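Local coordinates for uncharacterized protein (Pediococcus pentosaceus, PDB 3QKB) that is of unknown function but probably binds heavy metals, and assembles as five copies of one small alpha/beta chain, at residues A[41-46]-A[57-62]. Residues are numbered along the deposited sequence; the frame is centred on the assembly and turned at random.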
loop_
_atom_site.group_PDB
_atom_site.type_symbol
_atom_site.label_atom_id
_atom_site.label_comp_id
_atom_site.label_asym_id
_atom_site.label_seq_id
_atom_site.Cartn_x
_atom_site.Cartn_y
_atom_site.Cartn_z
ATOM N N SER A 41 -8.608 -11.834 7.939
ATOM C CA SER A 41 -8.564 -13.280 8.119
ATOM C C SER A 41 -7.150 -13.704 8.395
ATOM O O SER A 41 -6.218 -13.074 7.934
ATOM C CB SER A 41 -9.083 -13.997 6.878
ATOM O OG SER A 41 -8.390 -13.526 5.739
ATOM N N SER A 42 -7.018 -14.789 9.145
ATOM C CA SER A 42 -5.733 -15.259 9.609
ATOM C C SER A 42 -5.698 -16.776 9.803
ATOM O O SER A 42 -6.761 -17.431 9.898
ATOM C CB SER A 42 -5.365 -14.564 10.925
ATOM O OG SER A 42 -6.178 -15.020 12.001
ATOM N N LEU A 43 -4.483 -17.325 9.837
ATOM C CA LEU A 43 -4.283 -18.708 10.210
ATOM C C LEU A 43 -2.983 -18.886 10.934
ATOM O O LEU A 43 -2.111 -18.073 10.813
ATOM C CB LEU A 43 -4.356 -19.632 8.980
ATOM C CG LEU A 43 -3.306 -19.508 7.875
ATOM C CD1 LEU A 43 -2.017 -20.224 8.255
ATOM C CD2 LEU A 43 -3.883 -20.089 6.546
HETATM N N MSE A 44 -2.878 -19.986 11.678
HETATM C CA MSE A 44 -1.686 -20.329 12.439
HETATM C C MSE A 44 -0.906 -21.416 11.696
HETATM O O MSE A 44 -1.474 -22.457 11.356
HETATM C CB MSE A 44 -2.077 -20.836 13.838
HETATM C CG MSE A 44 -0.908 -21.023 14.797
HETATM SE SE MSE A 44 -1.422 -21.926 16.428
HETATM C CE MSE A 44 -1.318 -20.444 17.622
ATOM N N LEU A 45 0.398 -21.173 11.485
ATOM C CA LEU A 45 1.295 -22.129 10.836
ATOM C C LEU A 45 1.779 -23.194 11.824
ATOM O O LEU A 45 2.075 -22.873 12.987
ATOM C CB LEU A 45 2.503 -21.417 10.259
ATOM C CG LEU A 45 2.264 -20.435 9.091
ATOM C CD1 LEU A 45 3.460 -19.537 8.907
ATOM C CD2 LEU A 45 1.927 -21.197 7.787
ATOM N N ALA A 46 1.850 -24.460 11.366
ATOM C CA ALA A 46 2.621 -25.505 12.079
ATOM C C ALA A 46 4.099 -25.193 11.933
ATOM O O ALA A 46 4.500 -24.528 10.967
ATOM C CB ALA A 46 2.327 -26.880 11.527
ATOM N N ASP A 57 -3.089 -17.825 -0.008
ATOM C CA ASP A 57 -4.152 -17.929 -1.022
ATOM C C ASP A 57 -5.553 -18.030 -0.391
ATOM O O ASP A 57 -6.443 -17.223 -0.699
ATOM C CB ASP A 57 -3.897 -19.138 -1.950
ATOM C CG ASP A 57 -2.688 -18.920 -2.931
ATOM O OD1 ASP A 57 -2.060 -17.796 -2.978
ATOM O OD2 ASP A 57 -2.385 -19.903 -3.656
ATOM N N GLN A 58 -5.688 -18.974 0.542
ATOM C CA GLN A 58 -6.908 -19.165 1.360
ATOM C C GLN A 58 -7.422 -17.884 1.966
ATOM O O GLN A 58 -8.627 -17.634 1.986
ATOM C CB GLN A 58 -6.642 -20.071 2.570
ATOM C CG GLN A 58 -6.086 -21.427 2.329
ATOM C CD GLN A 58 -5.517 -21.994 3.593
ATOM O OE1 GLN A 58 -4.401 -22.537 3.602
ATOM N NE2 GLN A 58 -6.261 -21.847 4.692
ATOM N N LEU A 59 -6.493 -17.139 2.563
ATOM C CA LEU A 59 -6.818 -16.001 3.393
ATOM C C LEU A 59 -7.359 -14.854 2.549
ATOM O O LEU A 59 -8.295 -14.179 2.958
ATOM C CB LEU A 59 -5.586 -15.559 4.201
ATOM C CG LEU A 59 -5.037 -16.535 5.246
ATOM C CD1 LEU A 59 -3.767 -15.987 5.822
ATOM C CD2 LEU A 59 -6.036 -16.798 6.358
ATOM N N PHE A 60 -6.782 -14.646 1.368
ATOM C CA PHE A 60 -7.329 -13.672 0.426
ATOM C C PHE A 60 -8.771 -14.027 0.041
ATOM O O PHE A 60 -9.623 -13.144 0.030
ATOM C CB PHE A 60 -6.481 -13.567 -0.847
ATOM C CG PHE A 60 -5.142 -12.912 -0.645
ATOM C CD1 PHE A 60 -5.056 -11.581 -0.264
ATOM C CD2 PHE A 60 -3.958 -13.623 -0.866
ATOM C CE1 PHE A 60 -3.808 -10.965 -0.067
ATOM C CE2 PHE A 60 -2.713 -13.013 -0.683
ATOM C CZ PHE A 60 -2.642 -11.679 -0.285
ATOM N N ASP A 61 -9.032 -15.306 -0.271
ATOM C CA ASP A 61 -10.396 -15.773 -0.587
ATOM C C ASP A 61 -11.353 -15.512 0.554
ATOM O O ASP A 61 -12.451 -14.991 0.333
ATOM C CB ASP A 61 -10.429 -17.277 -0.920
ATOM C CG ASP A 61 -10.285 -17.567 -2.421
ATOM O OD1 ASP A 61 -9.685 -16.747 -3.162
ATOM O OD2 ASP A 61 -10.766 -18.647 -2.857
ATOM N N GLU A 62 -10.925 -15.867 1.771
ATOM C CA GLU A 62 -11.736 -15.676 2.983
ATOM C C GLU A 62 -12.012 -14.200 3.225
ATOM O O GLU A 62 -13.135 -13.830 3.513
ATOM C CB GLU A 62 -11.048 -16.301 4.216
ATOM C CG GLU A 62 -11.950 -16.432 5.501
ATOM C CD GLU A 62 -11.146 -16.853 6.762
ATOM O OE1 GLU A 62 -10.516 -17.943 6.720
ATOM O OE2 GLU A 62 -11.140 -16.089 7.777
#
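Ser41 and Leu43 both carry their first side-chain branch between the backbone N and the carbonyl carbon (chi1 53° and 65°), and this turns the hydroxyl of one and the isobutyl group of the other onto Leu59, whose CG stands opposite its own carbonyl carbon. The pair is a worked example of how an amphipathic helix seats on a strand: strand 41-44 and helix 57-62 run nearly antiparallel, with their axes 7.8 Å apart. Because alternate strand residues face the helix, Ser41 supplies the polar point and Leu43 the apolar one. Ser41 OG donates a hydrogen bond of 2.9 Å to Leu59 O, reaching that oxygen obliquely, at a C=O angle of 118° and tilted from the carbonyl plane. Leu59 CD2 lies over the strand backbone, 3.5 Å from Ser42 C, and meets Leu43 CD2 at 3.9 Å. Gln58 crosses Leu43 at about a right angle, its NE2 3.5 Å from Leu43 CD2, so that the amide end borders the leucine pair. The Glu62 carboxylate sets OE2 against Ser41 CB. Helix 56-73 packs on one face of the chain's sheet, where strand 31-44 is outermost and Leu59 also rests on Leu98 and Val100 of neighbouring strand 94-109; Asp57, Phe60 and Asp61 pack on Thr40 and Glu38 of a second subunit. Were Ser41 replaced by an alanine, Leu59 O would probably lose its mate from the strand and a gap open beside Leu59 CB. Chemically, the seam is mixed: a leucine pair flanked by polar side chains, with one directional link from a buried serine to the helix backbone.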